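PDB 2FBN: 70 kDa peptidylprolyl isomerase, putative from Plasmodium falciparum, which probably acts as a peptidyl-prolyl isomerase of the FK506-binding family, its tetratricopeptide repeat domain binding the C-terminal pentapeptide of the chaperone Hsp90. Local coordinates for residues F49-N55 / T96-N101; A64-F68 / I86-N91; A141-Y146 / S161-V166. One frame throughout, in Å; residues are numbered along the deposited sequence.

How the contacts relate
All three contacts join helices of one all-helical tetratricopeptide repeat domain. Contacts 1 and 2 share helix 54-66 and helix 77-100: contact 1, which also takes in the end of helix 31-50, lies where 54-66 starts and 77-100 ends, contact 2 near the end of 54-66 and the middle of 77-100, so these two helices run in opposite senses. Their centres are about 16 Å apart, and contact 2 is nested inside the loop closed by contact 1. Contact 3 follows later, between helix 138-151 and helix 156-173, its centre about 23 Å from that of contact 1 and about 27 Å from that of contact 2. The contacts thus fasten neighbouring antiparallel helices at separate places along the repeat array.

Contact 1: residues F49-N55 / T96-N101; sequences FKKNEIN and TCYNKN
In this tetratricopeptide repeat domain, the tight turn between helix 31-50 and helix 54-66 packs against the C-terminal end of helix 77-100, with Phe49 and Ile54 reaching across to Cys97. A Schellman motif ends the first helix: Asn52, at positive phi, is its C-prime residue and donates its backbone N to Phe49 O, a conformation that asparagine tolerates better than most residues; the next residue, Glu53, supplies the second backbone bond, back into the helix. Phe49 carries its ring toward helix 77-100 because CG stands anti to the backbone N (chi1 -179°). The sulfur of Cys97 meets the ring at its edge, SG lying 3.7 Å from Phe49 CD1, a sulfur-aromatic contact. Thr96 CG2 also comes to the edge, 3.6 Å from Phe49 CZ; the branched threonine thus gives its methyl to the ring while OG1 bonds to Leu92 O and Lys127 NZ. The Lys100 side chain runs at about a right angle to that of Phe49, its CE 3.7 Å from Phe49 CZ, so the aliphatic part of a lysine serves as apolar cover.

Ile54, buried in the first turn of helix 54-66, suits the space beside Cys97 through its two branches: CG2 lies 3.6 Å from Cys97 CB, and CD1 lies near Lys100 CD. Asn101 OD1 also lies against Ile54 CG2. At the solvent-facing margin a water accepts from Lys100 NZ and donates to Asn52 OD1, linking the Schellman turn to the opposite helix. Two asparagines meet as well: Asn101 ND2 donates to Asn55 OD1 over 2.9 Å, bent to 132° at the hydrogen and with the donor tilted 25° from the plane of the Asn55 carbonyl.

Contact 2: residues A64-F68 / I86-N91; sequences ALDFF and IEISCN
Leu65 and Cys90 form the close-packed middle of this contact, apolar packing between neighbouring antiparallel helices of the tetratricopeptide repeat domain: the C-terminal part of helix 54-66, with the residues just after it, meets the middle of helix 77-100. Leu65 CG lies 3.7 Å from Cys90 CB. Of its methyls, CD1 meets the Asn91 amide at OD1, while CD2 sits against Cys90 CB and near Glu87 CA. Beside them Ala64 CB meets Cys90 SG at 3.6 Å. Small residues suit this place, since an alanine methyl and a cysteine sulfur let the two backbones come near, with the CA atoms of Leu65 and Glu87 6.6 Å apart. Phe68 completes the buried side. Its side chain crosses that of Ile86 at about a right angle, and the ring takes the Ile86 CG2 methyl at its edge, in plane, 3.7 Å from Phe68 CE2.

No hydrogen bond joins the two segments, and the partly exposed side is the more polar. Here Glu87 stretches past Phe68, its chain extended beyond CG. Glu87 CG packs beside Phe68 CD2, and the carboxylate oxygen OE2 itself lies 3.5 Å from Phe68 CB; the carboxylate plane stands almost perpendicular to the ring, at 89°.

Asn91 is buried but has its amide occupied. ND2 donates to Glu87 O over 2.9 Å, from the opposite face of that carbonyl's plane to the backbone N of Asn91, so one oxygen receives two bonds from a single residue. OD1 bonds to His110 ND1, tying the side chain to helix 104-117. That helix also touches Glu87 through Ile117, and helix 31-50 meets Phe68 through Ala38, so the contact lies with helix 31-50 and helix 104-117 packed around it.

Contact 3: residues A141-Y146 / S161-V166; sequences AKENLY and SYELCV
Tyr162 lays its ring alongside Tyr146, the two side chains pointing the same way, with CE1 of Tyr162 3.8 Å from Tyr146 CB. In both tyrosines CG is anti to the backbone N (chi1 -180° in Tyr162), which sends the rings out along the same flank. Leu145 CB and the carbonyl O of Lys142 sit at the edge of the Tyr162 ring, near its plane, whereas Val166 CG2, one turn on in the same helix, lies over one face, offset toward the edge of the ring. A long tyrosine suits this position because its ring packs on Leu145 and Tyr146 while its hydroxyl end reaches the extended Lys142, whose CE lies 3.6 Å from Tyr162 OH.

The buried side is tighter. Cys165 SG lies 3.5 Å from Ala141 CB, a small pair that admits close approach, and Leu145 CD1 packs 3.8 Å from Cys165 CB. Met133 of helix 122-135 touches both Ala141 and Cys165. The axes of segments 141-146 and 161-166 come within 9.4 Å at 156°, an antiparallel pairing typical of successive helices in the tetratricopeptide repeat fold.

Contact 1: residues F49-N55 / T96-N101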
ATOM      1  N   PHE A  49      13.973  15.400   1.039  1.00 27.47           N
ATOM      2  CA  PHE A  49      14.742  14.421   0.281  1.00 27.94           C
ATOM      3  C   PHE A  49      16.137  14.966  -0.029  1.00 29.25           C
ATOM      4  O   PHE A  49      17.139  14.284   0.191  1.00 28.76           O
ATOM      5  CB  PHE A  49      14.008  14.027  -0.999  1.00 28.64           C
ATOM      6  CG  PHE A  49      14.734  12.995  -1.810  1.00 28.82           C
ATOM      7  CD1 PHE A  49      14.564  11.638  -1.551  1.00 30.35           C
ATOM      8  CD2 PHE A  49      15.612  13.386  -2.813  1.00 30.04           C
ATOM      9  CE1 PHE A  49      15.251  10.670  -2.312  1.00 30.71           C
ATOM     10  CE2 PHE A  49      16.297  12.440  -3.573  1.00 30.53           C
ATOM     11  CZ  PHE A  49      16.118  11.083  -3.319  1.00 30.90           C
ATOM     12  N   LYS A  50      16.182  16.202  -0.520  1.00 29.64           N
ATOM     13  CA  LYS A  50      17.454  16.868  -0.838  1.00 31.29           C
ATOM     14  C   LYS A  50      18.362  17.055   0.389  1.00 31.31           C
ATOM     15  O   LYS A  50      19.596  17.111   0.258  1.00 32.25           O
ATOM     16  CB  LYS A  50      17.179  18.188  -1.564  1.00 31.60           C
ATOM     17  CG  LYS A  50      16.764  17.971  -3.028  1.00 34.18           C
ATOM     18  CD  LYS A  50      15.831  19.059  -3.566  1.00 39.75           C
ATOM     19  CE  LYS A  50      16.587  20.277  -4.088  1.00 42.18           C
ATOM     20  NZ  LYS A  50      17.532  19.948  -5.205  1.00 44.36           N
ATOM     21  N   LYS A  51      17.761  17.138   1.575  1.00 31.11           N
ATOM     22  CA  LYS A  51      18.518  17.248   2.825  1.00 31.60           C
ATOM     23  C   LYS A  51      18.904  15.880   3.419  1.00 30.58           C
ATOM     24  O   LYS A  51      19.398  15.806   4.552  1.00 30.82           O
ATOM     25  CB  LYS A  51      17.738  18.066   3.856  1.00 31.52           C
ATOM     26  CG  LYS A  51      17.536  19.523   3.462  1.00 32.80           C
ATOM     27  CD  LYS A  51      16.836  20.322   4.557  1.00 33.42           C
ATOM     28  CE  LYS A  51      15.334  20.393   4.352  1.00 36.20           C
ATOM     29  NZ  LYS A  51      14.787  21.743   4.689  1.00 38.21           N
ATOM     30  N   ASN A  52      18.657  14.814   2.653  1.00 29.51           N
ATOM     31  CA  ASN A  52      18.877  13.426   3.079  1.00 28.46           C
ATOM     32  C   ASN A  52      18.044  13.037   4.303  1.00 26.97           C
ATOM     33  O   ASN A  52      18.375  12.096   5.027  1.00 26.56           O
ATOM     34  CB  ASN A  52      20.380  13.122   3.304  1.00 29.01           C
ATOM     35  CG  ASN A  52      20.657  11.634   3.511  1.00 31.44           C
ATOM     36  OD1 ASN A  52      20.065  10.780   2.842  1.00 34.88           O
ATOM     37  ND2 ASN A  52      21.546  11.315   4.451  1.00 33.38           N
ATOM     38  N   GLU A  53      16.956  13.773   4.528  1.00 24.92           N
ATOM     39  CA  GLU A  53      16.003  13.445   5.579  1.00 25.26           C
ATOM     40  C   GLU A  53      14.967  12.504   4.987  1.00 23.87           C
ATOM     41  O   GLU A  53      13.818  12.882   4.743  1.00 23.13           O
ATOM     42  CB  GLU A  53      15.377  14.720   6.149  1.00 25.19           C
ATOM     43  CG  GLU A  53      16.365  15.518   7.015  1.00 26.93           C
ATOM     44  CD  GLU A  53      15.860  16.917   7.367  1.00 28.25           C
ATOM     45  OE1 GLU A  53      15.740  17.776   6.461  1.00 31.16           O
ATOM     46  OE2 GLU A  53      15.587  17.150   8.559  1.00 34.53           O
ATOM     47  N   ILE A  54      15.406  11.277   4.742  1.00 23.24           N
ATOM     48  CA  ILE A  54      14.610  10.320   3.970  1.00 22.52           C
ATOM     49  C   ILE A  54      13.320   9.914   4.706  1.00 22.14           C
ATOM     50  O   ILE A  54      12.244   9.892   4.110  1.00 21.53           O
ATOM     51  CB  ILE A  54      15.468   9.087   3.532  1.00 22.70           C
ATOM     52  CG1 ILE A  54      16.713   9.552   2.737  1.00 22.44           C
ATOM     53  CG2 ILE A  54      14.635   8.073   2.763  1.00 24.30           C
ATOM     54  CD1 ILE A  54      16.428  10.581   1.625  1.00 22.17           C
ATOM     55  N   ASN A  55      13.407   9.630   6.002  1.00 22.63           N
ATOM     56  CA  ASN A  55      12.206   9.223   6.737  1.00 23.53           C
ATOM     57  C   ASN A  55      11.151  10.319   6.705  1.00 23.19           C
ATOM     58  O   ASN A  55       9.957  10.056   6.537  1.00 23.56           O
ATOM     59  CB  ASN A  55      12.567   8.863   8.172  1.00 24.20           C
ATOM     60  CG  ASN A  55      13.420   7.615   8.249  1.00 27.00           C
ATOM     61  OD1 ASN A  55      13.288   6.702   7.428  1.00 28.28           O
ATOM     62  ND2 ASN A  55      14.291   7.562   9.242  1.00 29.85           N
ATOM     63  N   THR A  96      12.492   5.538  -4.595  1.00 18.04           N
ATOM     64  CA  THR A  96      13.863   5.984  -4.272  1.00 18.82           C
ATOM     65  C   THR A  96      14.151   5.960  -2.764  1.00 18.16           C
ATOM     66  O   THR A  96      15.157   5.389  -2.319  1.00 17.93           O
ATOM     67  CB  THR A  96      14.148   7.386  -4.841  1.00 19.65           C
ATOM     68  OG1 THR A  96      13.825   7.401  -6.241  1.00 22.53           O
ATOM     69  CG2 THR A  96      15.613   7.763  -4.630  1.00 21.19           C
ATOM     70  N   CYS A  97      13.254   6.553  -1.971  1.00 17.86           N
ATOM     71  CA  CYS A  97      13.432   6.615  -0.531  1.00 18.26           C
ATOM     72  C   CYS A  97      13.585   5.223   0.050  1.00 18.36           C
ATOM     73  O   CYS A  97      14.474   4.942   0.833  1.00 19.30           O
ATOM     74  CB  CYS A  97      12.248   7.332   0.138  1.00 18.93           C
ATOM     75  SG  CYS A  97      12.266   9.122  -0.172  1.00 21.00           S
ATOM     76  N   TYR A  98      12.703   4.329  -0.365  1.00 17.51           N
ATOM     77  CA  TYR A  98      12.728   2.990   0.189  1.00 17.76           C
ATOM     78  C   TYR A  98      13.951   2.177  -0.272  1.00 17.41           C
ATOM     79  O   TYR A  98      14.495   1.397   0.505  1.00 17.73           O
ATOM     80  CB  TYR A  98      11.416   2.304  -0.135  1.00 17.73           C
ATOM     81  CG  TYR A  98      10.252   2.797   0.706  1.00 17.18           C
ATOM     82  CD1 TYR A  98      10.334   2.835   2.104  1.00 17.88           C
ATOM     83  CD2 TYR A  98       9.056   3.188   0.097  1.00 15.78           C
ATOM     84  CE1 TYR A  98       9.228   3.250   2.888  1.00 19.31           C
ATOM     85  CE2 TYR A  98       7.957   3.596   0.870  1.00 18.42           C
ATOM     86  CZ  TYR A  98       8.060   3.632   2.250  1.00 19.58           C
ATOM     87  OH  TYR A  98       6.964   4.029   3.004  1.00 21.53           O
ATOM     88  N   ASN A  99      14.382   2.358  -1.522  1.00 17.46           N
ATOM     89  CA  ASN A  99      15.678   1.770  -1.950  1.00 17.70           C
ATOM     90  C   ASN A  99      16.851   2.269  -1.108  1.00 19.10           C
ATOM     91  O   ASN A  99      17.693   1.483  -0.664  1.00 18.67           O
ATOM     92  CB  ASN A  99      15.919   1.990  -3.434  1.00 18.27           C
ATOM     93  CG  ASN A  99      15.168   0.974  -4.300  1.00 17.82           C
ATOM     94  OD1 ASN A  99      14.830  -0.127  -3.832  1.00 18.59           O
ATOM     95  ND2 ASN A  99      14.957   1.315  -5.568  1.00 19.12           N
ATOM     96  N   LYS A 100      16.872   3.569  -0.854  1.00 19.28           N
ATOM     97  CA  LYS A 100      17.876   4.167   0.028  1.00 20.98           C
ATOM     98  C   LYS A 100      17.841   3.560   1.433  1.00 21.16           C
ATOM     99  O   LYS A 100      18.889   3.217   1.997  1.00 21.60           O
ATOM    100  CB  LYS A 100      17.687   5.677   0.093  1.00 20.88           C
ATOM    101  CG  LYS A 100      18.213   6.403  -1.130  1.00 20.64           C
ATOM    102  CD  LYS A 100      17.821   7.887  -1.166  1.00 23.19           C
ATOM    103  CE  LYS A 100      18.693   8.633  -2.183  1.00 27.34           C
ATOM    104  NZ  LYS A 100      20.122   8.768  -1.690  1.00 27.40           N
ATOM    105  N   ASN A 101      16.638   3.396   1.991  1.00 20.82           N
ATOM    106  CA  ASN A 101      16.471   2.805   3.326  1.00 21.47           C
ATOM    107  C   ASN A 101      16.567   1.269   3.341  1.00 21.19           C
ATOM    108  O   ASN A 101      16.425   0.640   4.395  1.00 22.10           O
ATOM    109  CB  ASN A 101      15.138   3.259   3.946  1.00 21.56           C
ATOM    110  CG  ASN A 101      15.216   4.653   4.561  1.00 23.71           C
ATOM    111  OD1 ASN A 101      16.256   5.316   4.509  1.00 25.18           O
ATOM    112  ND2 ASN A 101      14.104   5.098   5.155  1.00 24.48           N
TER
HETATM  113  O   HOH W   1      20.177  10.861   0.171  1.00 37.05           O

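Contact 2: residues A64-F68 / I86-N91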
ATOM      1  N   ALA A  64       0.835  13.368   0.873  1.00 19.56           N
ATOM      2  CA  ALA A  64       0.406  13.847  -0.444  1.00 18.90           C
ATOM      3  C   ALA A  64      -0.571  12.859  -1.106  1.00 18.54           C
ATOM      4  O   ALA A  64      -1.660  13.236  -1.564  1.00 19.08           O
ATOM      5  CB  ALA A  64       1.627  14.095  -1.368  1.00 19.20           C
ATOM      6  N   LEU A  65      -0.161  11.592  -1.147  1.00 18.29           N
ATOM      7  CA  LEU A  65      -0.978  10.530  -1.749  1.00 18.18           C
ATOM      8  C   LEU A  65      -2.317  10.322  -1.031  1.00 18.09           C
ATOM      9  O   LEU A  65      -3.320   9.967  -1.664  1.00 17.67           O
ATOM     10  CB  LEU A  65      -0.200   9.216  -1.815  1.00 18.66           C
ATOM     11  CG  LEU A  65       0.938   9.226  -2.844  1.00 18.78           C
ATOM     12  CD1 LEU A  65       1.737   7.928  -2.744  1.00 20.76           C
ATOM     13  CD2 LEU A  65       0.389   9.462  -4.265  1.00 19.08           C
ATOM     14  N   ASP A  66      -2.319  10.518   0.290  1.00 17.75           N
ATOM     15  CA  ASP A  66      -3.547  10.380   1.097  1.00 18.25           C
ATOM     16  C   ASP A  66      -4.681  11.315   0.639  1.00 18.14           C
ATOM     17  O   ASP A  66      -5.863  10.985   0.792  1.00 18.30           O
ATOM     18  CB  ASP A  66      -3.229  10.614   2.570  1.00 17.90           C
ATOM     19  CG  ASP A  66      -2.411   9.478   3.193  1.00 18.70           C
ATOM     20  OD1 ASP A  66      -2.337   8.384   2.610  1.00 19.78           O
ATOM     21  OD2 ASP A  66      -1.857   9.697   4.287  1.00 22.31           O
ATOM     22  N   PHE A  67      -4.319  12.455   0.047  1.00 18.61           N
ATOM     23  CA  PHE A  67      -5.326  13.366  -0.519  1.00 18.58           C
ATOM     24  C   PHE A  67      -6.121  12.751  -1.654  1.00 18.53           C
ATOM     25  O   PHE A  67      -7.202  13.221  -1.959  1.00 18.72           O
ATOM     26  CB  PHE A  67      -4.707  14.680  -0.955  1.00 20.40           C
ATOM     27  CG  PHE A  67      -4.523  15.625   0.177  1.00 21.35           C
ATOM     28  CD1 PHE A  67      -5.614  16.333   0.684  1.00 23.86           C
ATOM     29  CD2 PHE A  67      -3.273  15.786   0.765  1.00 24.89           C
ATOM     30  CE1 PHE A  67      -5.448  17.216   1.767  1.00 24.98           C
ATOM     31  CE2 PHE A  67      -3.102  16.655   1.840  1.00 26.16           C
ATOM     32  CZ  PHE A  67      -4.200  17.375   2.340  1.00 25.68           C
ATOM     33  N   PHE A  68      -5.588  11.681  -2.250  1.00 18.41           N
ATOM     34  CA  PHE A  68      -6.238  11.033  -3.386  1.00 19.01           C
ATOM     35  C   PHE A  68      -6.967   9.731  -3.047  1.00 19.10           C
ATOM     36  O   PHE A  68      -7.468   9.065  -3.941  1.00 19.19           O
ATOM     37  CB  PHE A  68      -5.223  10.818  -4.516  1.00 18.72           C
ATOM     38  CG  PHE A  68      -4.624  12.101  -5.002  1.00 18.70           C
ATOM     39  CD1 PHE A  68      -5.458  13.170  -5.348  1.00 19.03           C
ATOM     40  CD2 PHE A  68      -3.245  12.245  -5.123  1.00 19.58           C
ATOM     41  CE1 PHE A  68      -4.910  14.390  -5.790  1.00 21.87           C
ATOM     42  CE2 PHE A  68      -2.697  13.455  -5.577  1.00 21.93           C
ATOM     43  CZ  PHE A  68      -3.535  14.518  -5.901  1.00 19.85           C
ATOM     44  N   ILE A  86       1.170  14.141  -9.862  1.00 21.91           N
ATOM     45  CA  ILE A  86       1.545  14.106  -8.453  1.00 20.92           C
ATOM     46  C   ILE A  86       1.699  12.654  -7.984  1.00 20.08           C
ATOM     47  O   ILE A  86       2.623  12.350  -7.234  1.00 19.39           O
ATOM     48  CB  ILE A  86       0.536  14.886  -7.564  1.00 20.75           C
ATOM     49  CG1 ILE A  86       0.581  16.382  -7.915  1.00 21.78           C
ATOM     50  CG2 ILE A  86       0.810  14.683  -6.070  1.00 20.54           C
ATOM     51  CD1 ILE A  86      -0.700  17.121  -7.527  1.00 22.33           C
ATOM     52  N   GLU A  87       0.807  11.772  -8.436  1.00 19.98           N
ATOM     53  CA  GLU A  87       0.898  10.349  -8.067  1.00 20.79           C
ATOM     54  C   GLU A  87       2.163   9.693  -8.616  1.00 20.60           C
ATOM     55  O   GLU A  87       2.837   8.934  -7.902  1.00 20.13           O
ATOM     56  CB  GLU A  87      -0.338   9.586  -8.512  1.00 21.15           C
ATOM     57  CG  GLU A  87      -1.564   9.983  -7.685  1.00 24.38           C
ATOM     58  CD  GLU A  87      -2.766   9.068  -7.849  1.00 28.26           C
ATOM     59  OE1 GLU A  87      -2.998   8.546  -8.961  1.00 30.05           O
ATOM     60  OE2 GLU A  87      -3.507   8.934  -6.850  1.00 30.42           O
ATOM     61  N   ILE A  88       2.493   9.995  -9.868  1.00 20.62           N
ATOM     62  CA  ILE A  88       3.757   9.489 -10.442  1.00 20.70           C
ATOM     63  C   ILE A  88       4.973   9.963  -9.647  1.00 20.61           C
ATOM     64  O   ILE A  88       5.843   9.159  -9.281  1.00 19.84           O
ATOM     65  CB  ILE A  88       3.882   9.874 -11.937  1.00 20.72           C
ATOM     66  CG1 ILE A  88       2.868   9.062 -12.766  1.00 20.98           C
ATOM     67  CG2 ILE A  88       5.338   9.713 -12.402  1.00 20.85           C
ATOM     68  CD1 ILE A  88       2.699   9.550 -14.191  1.00 22.81           C
ATOM     69  N   SER A  89       5.029  11.260  -9.348  1.00 20.76           N
ATOM     70  CA  SER A  89       6.164  11.830  -8.611  1.00 20.98           C
ATOM     71  C   SER A  89       6.313  11.272  -7.196  1.00 20.25           C
ATOM     72  O   SER A  89       7.406  10.866  -6.785  1.00 19.93           O
ATOM     73  CB  SER A  89       6.060  13.352  -8.544  1.00 21.55           C
ATOM     74  OG  SER A  89       6.188  13.891  -9.843  1.00 25.53           O
ATOM     75  N   CYS A  90       5.214  11.272  -6.454  1.00 19.19           N
ATOM     76  CA  CYS A  90       5.225  10.752  -5.095  1.00 18.38           C
ATOM     77  C   CYS A  90       5.634   9.282  -5.070  1.00 17.17           C
ATOM     78  O   CYS A  90       6.449   8.875  -4.242  1.00 18.31           O
ATOM     79  CB  CYS A  90       3.833  10.873  -4.491  1.00 18.47           C
ATOM     80  SG  CYS A  90       3.485  12.578  -4.031  1.00 20.36           S
ATOM     81  N   ASN A  91       5.043   8.467  -5.942  1.00 17.23           N
ATOM     82  CA  ASN A  91       5.402   7.049  -5.928  1.00 16.95           C
ATOM     83  C   ASN A  91       6.836   6.771  -6.388  1.00 17.17           C
ATOM     84  O   ASN A  91       7.504   5.895  -5.834  1.00 17.46           O
ATOM     85  CB  ASN A  91       4.393   6.218  -6.691  1.00 17.40           C
ATOM     86  CG  ASN A  91       3.117   6.020  -5.895  1.00 18.46           C
ATOM     87  OD1 ASN A  91       3.114   5.339  -4.848  1.00 19.38           O
ATOM     88  ND2 ASN A  91       2.034   6.599  -6.377  1.00 19.53           N
TER

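Contact 3: residues A141-Y146 / S161-V166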
ATOM      1  N   ALA A 141      13.885  -9.030 -11.636  1.00 20.45           N
ATOM      2  CA  ALA A 141      14.788  -7.880 -11.750  1.00 20.01           C
ATOM      3  C   ALA A 141      15.496  -7.851 -13.107  1.00 20.04           C
ATOM      4  O   ALA A 141      15.633  -6.787 -13.737  1.00 20.23           O
ATOM      5  CB  ALA A 141      15.801  -7.910 -10.640  1.00 19.29           C
ATOM      6  N   LYS A 142      15.942  -9.015 -13.562  1.00 21.33           N
ATOM      7  CA  LYS A 142      16.641  -9.077 -14.848  1.00 22.41           C
ATOM      8  C   LYS A 142      15.730  -8.576 -15.965  1.00 22.78           C
ATOM      9  O   LYS A 142      16.171  -7.838 -16.853  1.00 22.87           O
ATOM     10  CB  LYS A 142      17.143 -10.495 -15.115  1.00 22.92           C
ATOM     11  CG  LYS A 142      17.938 -10.605 -16.406  1.00 24.93           C
ATOM     12  CD  LYS A 142      18.559 -11.964 -16.544  1.00 28.23           C
ATOM     13  CE  LYS A 142      19.186 -12.110 -17.924  1.00 31.37           C
ATOM     14  NZ  LYS A 142      19.545 -13.531 -18.174  1.00 33.88           N
ATOM     15  N   GLU A 143      14.453  -8.976 -15.922  1.00 22.55           N
ATOM     16  CA  GLU A 143      13.484  -8.517 -16.931  1.00 23.16           C
ATOM     17  C   GLU A 143      13.267  -6.998 -16.868  1.00 22.09           C
ATOM     18  O   GLU A 143      13.269  -6.326 -17.900  1.00 22.13           O
ATOM     19  CB  GLU A 143      12.152  -9.263 -16.768  1.00 24.38           C
ATOM     20  CG  GLU A 143      12.220 -10.760 -17.102  1.00 27.93           C
ATOM     21  CD  GLU A 143      10.873 -11.332 -17.561  1.00 33.99           C
ATOM     22  OE1 GLU A 143       9.821 -10.676 -17.337  1.00 36.39           O
ATOM     23  OE2 GLU A 143      10.870 -12.445 -18.153  1.00 37.93           O
ATOM     24  N   ASN A 144      13.085  -6.466 -15.659  1.00 20.55           N
ATOM     25  CA  ASN A 144      12.865  -5.022 -15.459  1.00 19.93           C
ATOM     26  C   ASN A 144      14.042  -4.248 -16.031  1.00 19.75           C
ATOM     27  O   ASN A 144      13.870  -3.268 -16.747  1.00 19.76           O
ATOM     28  CB  ASN A 144      12.796  -4.623 -13.980  1.00 20.32           C
ATOM     29  CG  ASN A 144      11.755  -5.392 -13.175  1.00 21.75           C
ATOM     30  OD1 ASN A 144      11.963  -5.650 -11.996  1.00 23.62           O
ATOM     31  ND2 ASN A 144      10.642  -5.741 -13.800  1.00 22.89           N
ATOM     32  N   LEU A 145      15.238  -4.706 -15.668  1.00 19.30           N
ATOM     33  CA  LEU A 145      16.476  -3.974 -15.972  1.00 19.52           C
ATOM     34  C   LEU A 145      16.853  -4.116 -17.442  1.00 20.97           C
ATOM     35  O   LEU A 145      17.300  -3.144 -18.064  1.00 21.85           O
ATOM     36  CB  LEU A 145      17.612  -4.401 -15.035  1.00 19.24           C
ATOM     37  CG  LEU A 145      17.400  -3.974 -13.579  1.00 17.29           C
ATOM     38  CD1 LEU A 145      18.415  -4.670 -12.652  1.00 16.97           C
ATOM     39  CD2 LEU A 145      17.424  -2.418 -13.443  1.00 17.81           C
ATOM     40  N   TYR A 146      16.640  -5.305 -18.000  1.00 21.83           N
ATOM     41  CA  TYR A 146      16.854  -5.513 -19.440  1.00 23.87           C
ATOM     42  C   TYR A 146      15.930  -4.592 -20.226  1.00 23.64           C
ATOM     43  O   TYR A 146      16.359  -3.954 -21.187  1.00 24.24           O
ATOM     44  CB  TYR A 146      16.650  -6.985 -19.833  1.00 25.17           C
ATOM     45  CG  TYR A 146      16.952  -7.268 -21.294  1.00 28.73           C
ATOM     46  CD1 TYR A 146      18.246  -7.593 -21.708  1.00 30.56           C
ATOM     47  CD2 TYR A 146      15.949  -7.198 -22.263  1.00 30.68           C
ATOM     48  CE1 TYR A 146      18.538  -7.846 -23.050  1.00 32.27           C
ATOM     49  CE2 TYR A 146      16.236  -7.447 -23.611  1.00 31.45           C
ATOM     50  CZ  TYR A 146      17.527  -7.774 -23.990  1.00 31.67           C
ATOM     51  OH  TYR A 146      17.822  -8.023 -25.324  1.00 33.08           O
ATOM     52  N   SER A 161      23.401  -1.669 -12.745  1.00 19.27           N
ATOM     53  CA  SER A 161      22.445  -2.476 -11.983  1.00 19.29           C
ATOM     54  C   SER A 161      22.117  -3.779 -12.716  1.00 19.50           C
ATOM     55  O   SER A 161      22.059  -4.844 -12.099  1.00 19.48           O
ATOM     56  CB  SER A 161      21.186  -1.673 -11.683  1.00 19.58           C
ATOM     57  OG  SER A 161      21.489  -0.613 -10.780  1.00 20.84           O
ATOM     58  N   TYR A 162      21.952  -3.695 -14.032  1.00 19.06           N
ATOM     59  CA  TYR A 162      21.769  -4.896 -14.853  1.00 20.72           C
ATOM     60  C   TYR A 162      22.937  -5.890 -14.722  1.00 20.58           C
ATOM     61  O   TYR A 162      22.724  -7.084 -14.524  1.00 20.76           O
ATOM     62  CB  TYR A 162      21.530  -4.539 -16.329  1.00 21.41           C
ATOM     63  CG  TYR A 162      21.336  -5.779 -17.171  1.00 23.89           C
ATOM     64  CD1 TYR A 162      20.095  -6.430 -17.214  1.00 25.56           C
ATOM     65  CD2 TYR A 162      22.405  -6.345 -17.878  1.00 25.77           C
ATOM     66  CE1 TYR A 162      19.924  -7.594 -17.964  1.00 26.15           C
ATOM     67  CE2 TYR A 162      22.240  -7.504 -18.634  1.00 27.36           C
ATOM     68  CZ  TYR A 162      20.997  -8.117 -18.678  1.00 26.05           C
ATOM     69  OH  TYR A 162      20.845  -9.271 -19.418  1.00 28.75           O
ATOM     70  N   GLU A 163      24.173  -5.395 -14.803  1.00 20.77           N
ATOM     71  CA  GLU A 163      25.341  -6.240 -14.608  1.00 21.80           C
ATOM     72  C   GLU A 163      25.350  -6.881 -13.224  1.00 21.14           C
ATOM     73  O   GLU A 163      25.689  -8.053 -13.086  1.00 21.53           O
ATOM     74  CB  GLU A 163      26.635  -5.448 -14.846  1.00 22.01           C
ATOM     75  CG  GLU A 163      26.797  -4.971 -16.288  1.00 24.88           C
ATOM     76  CD  GLU A 163      26.919  -6.121 -17.281  1.00 30.07           C
ATOM     77  OE1 GLU A 163      27.392  -7.217 -16.898  1.00 31.22           O
ATOM     78  OE2 GLU A 163      26.538  -5.922 -18.453  1.00 34.45           O
ATOM     79  N   LEU A 164      24.957  -6.122 -12.201  1.00 20.08           N
ATOM     80  CA  LEU A 164      24.956  -6.689 -10.853  1.00 20.17           C
ATOM     81  C   LEU A 164      23.877  -7.787 -10.808  1.00 20.65           C
ATOM     82  O   LEU A 164      24.105  -8.872 -10.285  1.00 19.95           O
ATOM     83  CB  LEU A 164      24.674  -5.600  -9.812  1.00 19.79           C
ATOM     84  CG  LEU A 164      24.583  -6.051  -8.346  1.00 20.13           C
ATOM     85  CD1 LEU A 164      25.823  -6.818  -7.904  1.00 20.36           C
ATOM     86  CD2 LEU A 164      24.340  -4.849  -7.440  1.00 20.58           C
ATOM     87  N   CYS A 165      22.720  -7.490 -11.392  1.00 21.26           N
ATOM     88  CA  CYS A 165      21.628  -8.466 -11.420  1.00 21.84           C
ATOM     89  C   CYS A 165      22.075  -9.786 -12.037  1.00 22.11           C
ATOM     90  O   CYS A 165      21.866 -10.851 -11.463  1.00 22.53           O
ATOM     91  CB  CYS A 165      20.419  -7.918 -12.166  1.00 21.46           C
ATOM     92  SG  CYS A 165      18.956  -8.949 -11.824  1.00 22.72           S
ATOM     93  N   VAL A 166      22.712  -9.707 -13.203  1.00 22.66           N
ATOM     94  CA  VAL A 166      23.181 -10.907 -13.918  1.00 23.89           C
ATOM     95  C   VAL A 166      24.244 -11.662 -13.104  1.00 23.62           C
ATOM     96  O   VAL A 166      24.239 -12.898 -13.037  1.00 24.24           O
ATOM     97  CB  VAL A 166      23.682 -10.520 -15.341  1.00 24.20           C
ATOM     98  CG1 VAL A 166      24.399 -11.687 -16.024  1.00 26.27           C
ATOM     99  CG2 VAL A 166      22.508 -10.048 -16.185  1.00 26.38           C
TER